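PDB 6IUY: glycerol-3-phosphate dehydrogenase [NAD(+)] from Dunaliella salina, which probably interconverts dihydroxyacetone phosphate and sn-glycerol 3-phosphate with NADH/NAD(+), and also carries a phosphatase-like domain thought to release glycerol. Local coordinates for residues T270-V275 / K292-W297; D475-G480 / T601-Y606; K500-S505 / H576-E581. All blocks are in the same frame, centred on the assembly; numbering follows the deposited sequence.

Contact 1: T270-V275 / K292-W297; sequences TAVRMV and KEVTMW
V272 of helix 266-282 has CG1 in the cleft between backbone N and carbonyl carbon (chi1 89°), which leaves CG2 opposite the backbone N and aims both methyls at strand 293-297. V294 answers with its own CG1 trans to its backbone N (chi1 -179°), and the two branches meet: V272 CG2 lies 3.6 Å from V294 CG1, the two valines side by side and running opposite ways. One turn on, V275 CG1 comes in roughly perpendicular to V294, 4.0 Å from V294 CG2, so both methyls of V294 are engaged by the helix. At the other end, M296 brings SD to 4.2 Å from V272 CG1. All four residues are buried and the contact is purely apolar. V294 and M296, alternate residues of the strand, project toward the helix, whereas the CB of T295 between them is directed away from the helix, and its side chain packs on A340 of helix 337-342. V272 and V275 also rest on M261 and V259 of the neighbouring strand 257-262. The short helix and strand segments run nearly antiparallel, at 167° with axes 9.6 Å apart. This is the packing of the first beta-alpha-beta crossover of a Rossmann-type NAD-binding fold, where the helix after the glycine-rich turn lies against the parallel part of the sheet beside the dinucleotide.

Contact 2: D475-G480 / T601-Y606; sequences DGLGVG and TMILRY
L477, V479 and L604 carry a small apolar contact in the largely helical C-terminal part of the dehydrogenase, where the end of helix 454-477 meets the loop leading to helix 606-609. L477, the last helical residue, has the largest share and reaches over with both methyls. Its CD1 sits 3.6 Å from I603 CG2 and also lies against the loop backbone, 3.7 Å from T601 CA. The other branch, CD2, meets the methyl CG2 of T601 at 4.2 Å, on the flank of the contact. T601 presents this methyl because OG1 occupies the position between its backbone N and carbonyl carbon (chi1 66°), with CG2 on the side facing L477. I603 divides its branches: CG2 touches L477, while the side chain also packs on I590 and I593 of helix 585-594. G478 then leaves the helix with a positive phi of 100°, and the turn brings V479 round toward L604 of the same loop. G480 follows as the N-cap of helix 481-502, its backbone N hydrogen-bonded to OE1 of E420 of the second subunit. L604 packs on L421 of that subunit as well, placing this edge of the contact beside the dimer interface. Within the chain L604 also rests on S483 and I487 of helix 481-502. V479 lies alongside L604, pointing the other way, with V479 CG1 3.7 Å from L604 CD1.

Contact 3: K500-S505 / H576-E581; sequences KFISPS and HARGWE
F501, near the end of helix 481-502, reaches W580 with its first side-chain carbon: CB stands 3.7 Å from W580 CH2 and 3.9 Å from W580 CZ3. CG follows at 4.2 Å from W580 CH2, and from there the ring stands steeply on the indole, one edge down. CD2 does most of the touching, poised over the centre of the indole's six-membered ring and 3.6 Å from W580 CE2. CE2, the next atom out, is still 4.0 Å from both W580 CE2 and W580 CD2. The pair is a T-shaped (edge-to-face) stack, the edge of F501 directed at the face of W580, with planes at 74° and centroids 4.7 Å apart. Farther round, F501 makes a second edge-to-face pair with F584. The indole follows a Schellman motif at the end of helix 564-577, in which G579 takes positive phi and turns the chain so that W580 faces helix 481-502. R578 CB covers the opposite face of the indole, over its five-membered ring, clamping the indole between F501 and its own chain. An alanine in place of W580 takes away the face that F501 is directed at and would probably leave a gap between F501 and R578 CB. I502 CG1 approaches the indole at its edge, near the ring plane, while H576 ND1 donates to E581 OE2 from above the carboxylate plane, at an N-H...O angle of 163°.

Contact 1 is the core contact of the three: all its touching residues are buried, and it binds a helix to a strand in the NAD-binding part. Contacts 2 and 3 lie at the surface of the helical C-terminal part of the dehydrogenase, where helix ends meet loops or turns. Both involve helix 481-502, contact 2 just before its start and contact 3 at its far end, their centres about 26 Å apart. Contact 1 lies about 41 Å from contact 2 and 37 Å from contact 3, centre to centre. Branched aliphatic groups fill contacts 1 and 2, a methionine sulfur joining in the first; contact 3 relies on aromatic stacking. Among them, contact 2 alone touches the second subunit.

Contact 1: T270-V275 / K292-W297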
loop_
_atom_site.group_PDB
_atom_site.type_symbol
_atom_site.label_atom_id
_atom_site.label_comp_id
_atom_site.label_asym_id
_atom_site.label_seq_id
_atom_site.Cartn_x
_atom_site.Cartn_y
_atom_site.Cartn_z
ATOM N N THR A 270 -14.838 -18.008 -15.123
ATOM C CA THR A 270 -15.483 -17.723 -13.847
ATOM C C THR A 270 -15.906 -16.264 -13.935
ATOM O O THR A 270 -16.933 -15.893 -13.401
ATOM C CB THR A 270 -14.615 -18.038 -12.570
ATOM O OG1 THR A 270 -14.307 -16.839 -11.841
ATOM C CG2 THR A 270 -13.365 -18.842 -12.883
ATOM N N ALA A 271 -15.169 -15.461 -14.696
ATOM C CA ALA A 271 -15.605 -14.110 -14.966
ATOM C C ALA A 271 -16.969 -14.084 -15.709
ATOM O O ALA A 271 -17.925 -13.412 -15.271
ATOM C CB ALA A 271 -14.525 -13.367 -15.766
ATOM N N VAL A 272 -17.077 -14.809 -16.825
ATOM C CA VAL A 272 -18.336 -14.800 -17.592
ATOM C C VAL A 272 -19.481 -15.307 -16.741
ATOM O O VAL A 272 -20.630 -14.928 -16.945
ATOM C CB VAL A 272 -18.247 -15.645 -18.888
ATOM C CG1 VAL A 272 -18.632 -17.074 -18.611
ATOM C CG2 VAL A 272 -19.171 -15.075 -19.945
ATOM N N ARG A 273 -19.173 -16.159 -15.766
ATOM C CA ARG A 273 -20.202 -16.701 -14.880
ATOM C C ARG A 273 -20.795 -15.616 -13.982
ATOM O O ARG A 273 -22.011 -15.607 -13.703
ATOM C CB ARG A 273 -19.622 -17.820 -14.021
ATOM C CG ARG A 273 -20.567 -18.307 -12.938
ATOM C CD ARG A 273 -20.007 -19.455 -12.114
ATOM N NE ARG A 273 -21.102 -20.157 -11.429
ATOM C CZ ARG A 273 -21.506 -19.903 -10.183
ATOM N NH1 ARG A 273 -20.900 -18.973 -9.459
ATOM N NH2 ARG A 273 -22.514 -20.585 -9.654
ATOM N N MET A 274 -19.929 -14.716 -13.506
ATOM C CA MET A 274 -20.355 -13.604 -12.660
ATOM C C MET A 274 -21.086 -12.558 -13.490
ATOM O O MET A 274 -22.124 -12.054 -13.100
ATOM C CB MET A 274 -19.161 -12.955 -11.960
ATOM C CG MET A 274 -18.336 -13.902 -11.075
ATOM S SD MET A 274 -17.224 -12.918 -10.022
ATOM C CE MET A 274 -15.867 -12.532 -11.111
ATOM N N VAL A 275 -20.499 -12.232 -14.631
ATOM C CA VAL A 275 -21.080 -11.323 -15.610
ATOM C C VAL A 275 -22.451 -11.803 -16.095
ATOM O O VAL A 275 -23.413 -11.025 -16.209
ATOM C CB VAL A 275 -20.109 -11.184 -16.765
ATOM C CG1 VAL A 275 -20.808 -10.841 -18.058
ATOM C CG2 VAL A 275 -19.011 -10.197 -16.374
ATOM N N LYS A 292 -29.617 -10.138 -21.983
ATOM C CA LYS A 292 -29.568 -11.246 -21.037
ATOM C C LYS A 292 -28.464 -12.230 -21.392
ATOM O O LYS A 292 -27.760 -12.745 -20.517
ATOM C CB LYS A 292 -30.903 -11.985 -20.971
ATOM C CG LYS A 292 -30.883 -13.108 -19.944
ATOM C CD LYS A 292 -32.219 -13.827 -19.846
ATOM C CE LYS A 292 -32.197 -14.864 -18.734
ATOM N NZ LYS A 292 -33.538 -15.499 -18.535
ATOM N N GLU A 293 -28.297 -12.467 -22.685
ATOM C CA GLU A 293 -27.341 -13.454 -23.145
ATOM C C GLU A 293 -25.926 -12.914 -23.317
ATOM O O GLU A 293 -25.701 -11.898 -23.985
ATOM C CB GLU A 293 -27.820 -14.056 -24.460
ATOM C CG GLU A 293 -26.780 -14.945 -25.130
ATOM C CD GLU A 293 -27.334 -15.665 -26.359
ATOM O OE1 GLU A 293 -28.096 -16.632 -26.161
ATOM O OE2 GLU A 293 -27.004 -15.269 -27.503
ATOM N N VAL A 294 -24.959 -13.629 -22.752
ATOM C CA VAL A 294 -23.566 -13.235 -22.889
ATOM C C VAL A 294 -22.877 -14.167 -23.850
ATOM O O VAL A 294 -22.959 -15.376 -23.694
ATOM C CB VAL A 294 -22.807 -13.285 -21.527
ATOM C CG1 VAL A 294 -21.375 -12.837 -21.707
ATOM C CG2 VAL A 294 -23.490 -12.444 -20.506
ATOM N N THR A 295 -22.134 -13.621 -24.800
ATOM C CA THR A 295 -21.481 -14.462 -25.772
ATOM C C THR A 295 -20.054 -14.694 -25.304
ATOM O O THR A 295 -19.413 -13.772 -24.801
ATOM C CB THR A 295 -21.534 -13.807 -27.168
ATOM O OG1 THR A 295 -22.901 -13.699 -27.564
ATOM C CG2 THR A 295 -20.819 -14.617 -28.183
ATOM N N MET A 296 -19.559 -15.920 -25.428
ATOM C CA MET A 296 -18.173 -16.182 -25.080
ATOM C C MET A 296 -17.448 -16.797 -26.257
ATOM O O MET A 296 -17.797 -17.891 -26.686
ATOM C CB MET A 296 -18.089 -17.098 -23.849
ATOM C CG MET A 296 -16.723 -17.734 -23.624
ATOM S SD MET A 296 -16.552 -18.457 -21.968
ATOM C CE MET A 296 -17.568 -19.945 -22.079
ATOM N N TRP A 297 -16.438 -16.104 -26.778
ATOM C CA TRP A 297 -15.542 -16.712 -27.760
ATOM C C TRP A 297 -14.649 -17.756 -27.124
ATOM O O TRP A 297 -13.912 -17.478 -26.145
ATOM C CB TRP A 297 -14.680 -15.668 -28.438
ATOM C CG TRP A 297 -13.665 -16.255 -29.408
ATOM C CD1 TRP A 297 -13.930 -16.899 -30.582
ATOM C CD2 TRP A 297 -12.234 -16.220 -29.287
ATOM N NE1 TRP A 297 -12.758 -17.267 -31.202
ATOM C CE2 TRP A 297 -11.702 -16.870 -30.422
ATOM C CE3 TRP A 297 -11.352 -15.704 -28.326
ATOM C CZ2 TRP A 297 -10.326 -17.007 -30.632
ATOM C CZ3 TRP A 297 -9.988 -15.844 -28.530
ATOM C CH2 TRP A 297 -9.488 -16.492 -29.674
#

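Contact 2: D475-G480 / T601-Y606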
loop_
_atom_site.group_PDB
_atom_site.type_symbol
_atom_site.label_atom_id
_atom_site.label_comp_id
_atom_site.label_asym_id
_atom_site.label_seq_id
_atom_site.Cartn_x
_atom_site.Cartn_y
_atom_site.Cartn_z
ATOM N N ASP A 475 10.093 -21.015 -2.410
ATOM C CA ASP A 475 9.420 -22.184 -1.868
ATOM C C ASP A 475 10.136 -23.470 -2.256
ATOM O O ASP A 475 10.231 -24.407 -1.459
ATOM C CB ASP A 475 7.974 -22.260 -2.358
ATOM C CG ASP A 475 7.043 -21.272 -1.655
ATOM O OD1 ASP A 475 7.419 -20.720 -0.609
ATOM O OD2 ASP A 475 5.906 -21.060 -2.152
ATOM N N GLY A 476 10.604 -23.530 -3.497
ATOM C CA GLY A 476 11.271 -24.714 -4.007
ATOM C C GLY A 476 12.584 -24.932 -3.275
ATOM O O GLY A 476 12.973 -26.061 -3.021
ATOM N N LEU A 477 13.247 -23.834 -2.921
ATOM C CA LEU A 477 14.474 -23.877 -2.136
ATOM C C LEU A 477 14.280 -24.323 -0.695
ATOM O O LEU A 477 15.213 -24.815 -0.086
ATOM C CB LEU A 477 15.122 -22.510 -2.112
ATOM C CG LEU A 477 15.776 -22.093 -3.405
ATOM C CD1 LEU A 477 16.481 -20.778 -3.180
ATOM C CD2 LEU A 477 16.738 -23.193 -3.782
ATOM N N GLY A 478 13.093 -24.113 -0.133
ATOM C CA GLY A 478 12.892 -24.406 1.268
ATOM C C GLY A 478 12.935 -23.206 2.216
ATOM O O GLY A 478 12.716 -23.387 3.406
ATOM N N VAL A 479 13.181 -21.995 1.710
ATOM C CA VAL A 479 13.312 -20.808 2.570
ATOM C C VAL A 479 12.084 -20.566 3.458
ATOM O O VAL A 479 10.976 -20.955 3.107
ATOM C CB VAL A 479 13.609 -19.527 1.735
ATOM C CG1 VAL A 479 14.764 -19.785 0.779
ATOM C CG2 VAL A 479 12.369 -19.046 0.967
ATOM N N GLY A 480 12.290 -19.963 4.631
ATOM C CA GLY A 480 11.210 -19.802 5.601
ATOM C C GLY A 480 10.438 -18.506 5.431
ATOM O O GLY A 480 10.774 -17.685 4.590
ATOM N N THR A 601 19.692 -20.821 -5.819
ATOM C CA THR A 601 20.002 -20.549 -4.413
ATOM C C THR A 601 20.357 -19.089 -4.144
ATOM O O THR A 601 20.401 -18.669 -2.985
ATOM C CB THR A 601 21.170 -21.408 -3.910
ATOM O OG1 THR A 601 22.357 -21.023 -4.601
ATOM C CG2 THR A 601 20.905 -22.889 -4.149
ATOM N N MET A 602 20.608 -18.318 -5.198
ATOM C CA MET A 602 20.964 -16.904 -5.052
ATOM C C MET A 602 19.758 -15.971 -5.018
ATOM O O MET A 602 19.917 -14.754 -5.129
ATOM C CB MET A 602 21.892 -16.460 -6.188
ATOM C CG MET A 602 23.324 -16.987 -6.101
ATOM S SD MET A 602 24.203 -16.462 -4.613
ATOM C CE MET A 602 24.149 -14.686 -4.778
ATOM N N ILE A 603 18.559 -16.520 -4.857
ATOM C CA ILE A 603 17.349 -15.699 -4.972
ATOM C C ILE A 603 17.237 -14.668 -3.839
ATOM O O ILE A 603 16.746 -13.570 -4.060
ATOM C CB ILE A 603 16.069 -16.574 -5.014
ATOM C CG1 ILE A 603 14.835 -15.749 -5.418
ATOM C CG2 ILE A 603 15.814 -17.240 -3.684
ATOM C CD1 ILE A 603 14.815 -15.322 -6.838
ATOM N N LEU A 604 17.686 -14.996 -2.630
ATOM C CA LEU A 604 17.614 -14.014 -1.550
ATOM C C LEU A 604 18.823 -13.069 -1.595
ATOM O O LEU A 604 18.928 -12.152 -0.794
ATOM C CB LEU A 604 17.532 -14.699 -0.186
ATOM C CG LEU A 604 16.390 -15.708 -0.009
ATOM C CD1 LEU A 604 16.613 -16.560 1.242
ATOM C CD2 LEU A 604 15.053 -14.981 0.060
ATOM N N ARG A 605 19.723 -13.297 -2.552
ATOM C CA ARG A 605 20.932 -12.484 -2.694
ATOM C C ARG A 605 20.866 -11.606 -3.933
ATOM O O ARG A 605 21.864 -11.444 -4.645
ATOM C CB ARG A 605 22.180 -13.370 -2.762
ATOM C CG ARG A 605 22.611 -13.979 -1.426
ATOM C CD ARG A 605 23.662 -13.106 -0.734
ATOM N NE ARG A 605 24.314 -13.821 0.361
ATOM C CZ ARG A 605 25.319 -14.686 0.214
ATOM N NH1 ARG A 605 25.809 -14.963 -0.995
ATOM N NH2 ARG A 605 25.836 -15.282 1.284
ATOM N N TYR A 606 19.691 -11.032 -4.179
ATOM C CA TYR A 606 19.439 -10.274 -5.396
ATOM C C TYR A 606 20.355 -9.048 -5.571
ATOM O O TYR A 606 20.835 -8.798 -6.676
ATOM C CB TYR A 606 17.975 -9.843 -5.434
ATOM C CG TYR A 606 17.483 -9.248 -4.142
ATOM C CD1 TYR A 606 17.640 -7.891 -3.867
ATOM C CD2 TYR A 606 16.864 -10.041 -3.190
ATOM C CE1 TYR A 606 17.179 -7.343 -2.672
ATOM C CE2 TYR A 606 16.401 -9.504 -1.997
ATOM C CZ TYR A 606 16.558 -8.159 -1.746
ATOM O OH TYR A 606 16.090 -7.646 -0.558
#

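Contact 3: K500-S505 / H576-E581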
loop_
_atom_site.group_PDB
_atom_site.type_symbol
_atom_site.label_atom_id
_atom_site.label_comp_id
_atom_site.label_asym_id
_atom_site.label_seq_id
_atom_site.Cartn_x
_atom_site.Cartn_y
_atom_site.Cartn_z
ATOM N N LYS A 500 6.854 3.947 -11.424
ATOM C CA LYS A 500 7.278 5.330 -11.426
ATOM C C LYS A 500 8.223 5.604 -12.602
ATOM O O LYS A 500 8.169 6.678 -13.195
ATOM C CB LYS A 500 7.910 5.682 -10.074
ATOM C CG LYS A 500 6.898 5.551 -8.914
ATOM C CD LYS A 500 7.472 6.038 -7.585
ATOM C CE LYS A 500 6.513 5.793 -6.427
ATOM N NZ LYS A 500 7.265 5.812 -5.142
ATOM N N PHE A 501 9.046 4.633 -12.982
ATOM C CA PHE A 501 9.920 4.816 -14.145
ATOM C C PHE A 501 9.162 4.967 -15.452
ATOM O O PHE A 501 9.693 5.521 -16.410
ATOM C CB PHE A 501 10.895 3.649 -14.310
ATOM C CG PHE A 501 12.146 3.785 -13.507
ATOM C CD1 PHE A 501 12.152 4.501 -12.321
ATOM C CD2 PHE A 501 13.319 3.208 -13.944
ATOM C CE1 PHE A 501 13.304 4.623 -11.584
ATOM C CE2 PHE A 501 14.480 3.323 -13.200
ATOM C CZ PHE A 501 14.466 4.028 -12.025
ATOM N N ILE A 502 7.932 4.463 -15.509
ATOM C CA ILE A 502 7.248 4.358 -16.798
ATOM C C ILE A 502 5.980 5.183 -16.863
ATOM O O ILE A 502 5.692 5.789 -17.894
ATOM C CB ILE A 502 6.944 2.892 -17.125
ATOM C CG1 ILE A 502 8.089 2.336 -17.973
ATOM C CG2 ILE A 502 5.617 2.759 -17.827
ATOM C CD1 ILE A 502 8.069 0.875 -18.093
ATOM N N SER A 503 5.238 5.237 -15.761
ATOM C CA SER A 503 4.079 6.118 -15.681
ATOM C C SER A 503 4.028 6.813 -14.319
ATOM O O SER A 503 3.434 6.292 -13.371
ATOM C CB SER A 503 2.785 5.337 -15.941
ATOM O OG SER A 503 2.772 4.107 -15.238
ATOM N N PRO A 504 4.662 7.996 -14.221
ATOM C CA PRO A 504 4.831 8.684 -12.932
ATOM C C PRO A 504 3.514 9.181 -12.352
ATOM O O PRO A 504 3.458 9.500 -11.159
ATOM C CB PRO A 504 5.764 9.856 -13.274
ATOM C CG PRO A 504 6.454 9.448 -14.551
ATOM C CD PRO A 504 5.396 8.674 -15.305
ATOM N N SER A 505 2.475 9.240 -13.185
ATOM C CA SER A 505 1.116 9.543 -12.724
ATOM C C SER A 505 0.651 8.627 -11.594
ATOM O O SER A 505 -0.182 9.016 -10.776
ATOM C CB SER A 505 0.123 9.425 -13.882
ATOM O OG SER A 505 -0.191 8.062 -14.151
ATOM N N HIS A 576 17.038 -4.334 -20.167
ATOM C CA HIS A 576 18.283 -4.391 -20.919
ATOM C C HIS A 576 18.367 -3.190 -21.852
ATOM O O HIS A 576 19.373 -2.476 -21.886
ATOM C CB HIS A 576 18.372 -5.694 -21.706
ATOM C CG HIS A 576 19.564 -5.777 -22.603
ATOM N ND1 HIS A 576 20.839 -6.006 -22.128
ATOM C CD2 HIS A 576 19.677 -5.677 -23.949
ATOM C CE1 HIS A 576 21.686 -6.034 -23.141
ATOM N NE2 HIS A 576 21.007 -5.835 -24.257
ATOM N N ALA A 577 17.287 -2.960 -22.588
ATOM C CA ALA A 577 17.231 -1.873 -23.551
ATOM C C ALA A 577 17.516 -0.515 -22.912
ATOM O O ALA A 577 18.297 0.272 -23.452
ATOM C CB ALA A 577 15.875 -1.855 -24.241
ATOM N N ARG A 578 16.889 -0.240 -21.771
ATOM C CA ARG A 578 17.033 1.053 -21.112
ATOM C C ARG A 578 18.208 1.083 -20.156
ATOM O O ARG A 578 18.403 2.075 -19.456
ATOM C CB ARG A 578 15.771 1.417 -20.324
ATOM C CG ARG A 578 14.470 1.306 -21.075
ATOM C CD ARG A 578 14.044 2.622 -21.686
ATOM N NE ARG A 578 12.739 2.467 -22.331
ATOM C CZ ARG A 578 11.582 2.824 -21.778
ATOM N NH1 ARG A 578 11.561 3.380 -20.573
ATOM N NH2 ARG A 578 10.444 2.629 -22.429
ATOM N N GLY A 579 18.969 -0.005 -20.090
ATOM C CA GLY A 579 20.062 -0.106 -19.128
ATOM C C GLY A 579 19.622 -0.050 -17.669
ATOM O O GLY A 579 20.290 0.557 -16.842
ATOM N N TRP A 580 18.502 -0.681 -17.338
ATOM C CA TRP A 580 18.013 -0.656 -15.964
ATOM C C TRP A 580 18.222 -1.979 -15.230
ATOM O O TRP A 580 17.611 -2.196 -14.188
ATOM C CB TRP A 580 16.526 -0.314 -15.912
ATOM C CG TRP A 580 16.137 1.045 -16.401
ATOM C CD1 TRP A 580 16.956 2.125 -16.593
ATOM C CD2 TRP A 580 14.813 1.474 -16.756
ATOM N NE1 TRP A 580 16.218 3.200 -17.048
ATOM C CE2 TRP A 580 14.903 2.828 -17.155
ATOM C CE3 TRP A 580 13.563 0.845 -16.774
ATOM C CZ2 TRP A 580 13.789 3.563 -17.570
ATOM C CZ3 TRP A 580 12.448 1.578 -17.192
ATOM C CH2 TRP A 580 12.571 2.922 -17.582
ATOM N N GLU A 581 19.070 -2.862 -15.745
ATOM C CA GLU A 581 19.260 -4.155 -15.081
ATOM C C GLU A 581 19.568 -4.036 -13.588
ATOM O O GLU A 581 19.067 -4.840 -12.797
ATOM C CB GLU A 581 20.367 -4.955 -15.753
ATOM C CG GLU A 581 19.933 -5.665 -17.014
ATOM C CD GLU A 581 20.852 -5.359 -18.177
ATOM O OE1 GLU A 581 21.424 -4.239 -18.186
ATOM O OE2 GLU A 581 21.005 -6.227 -19.071
#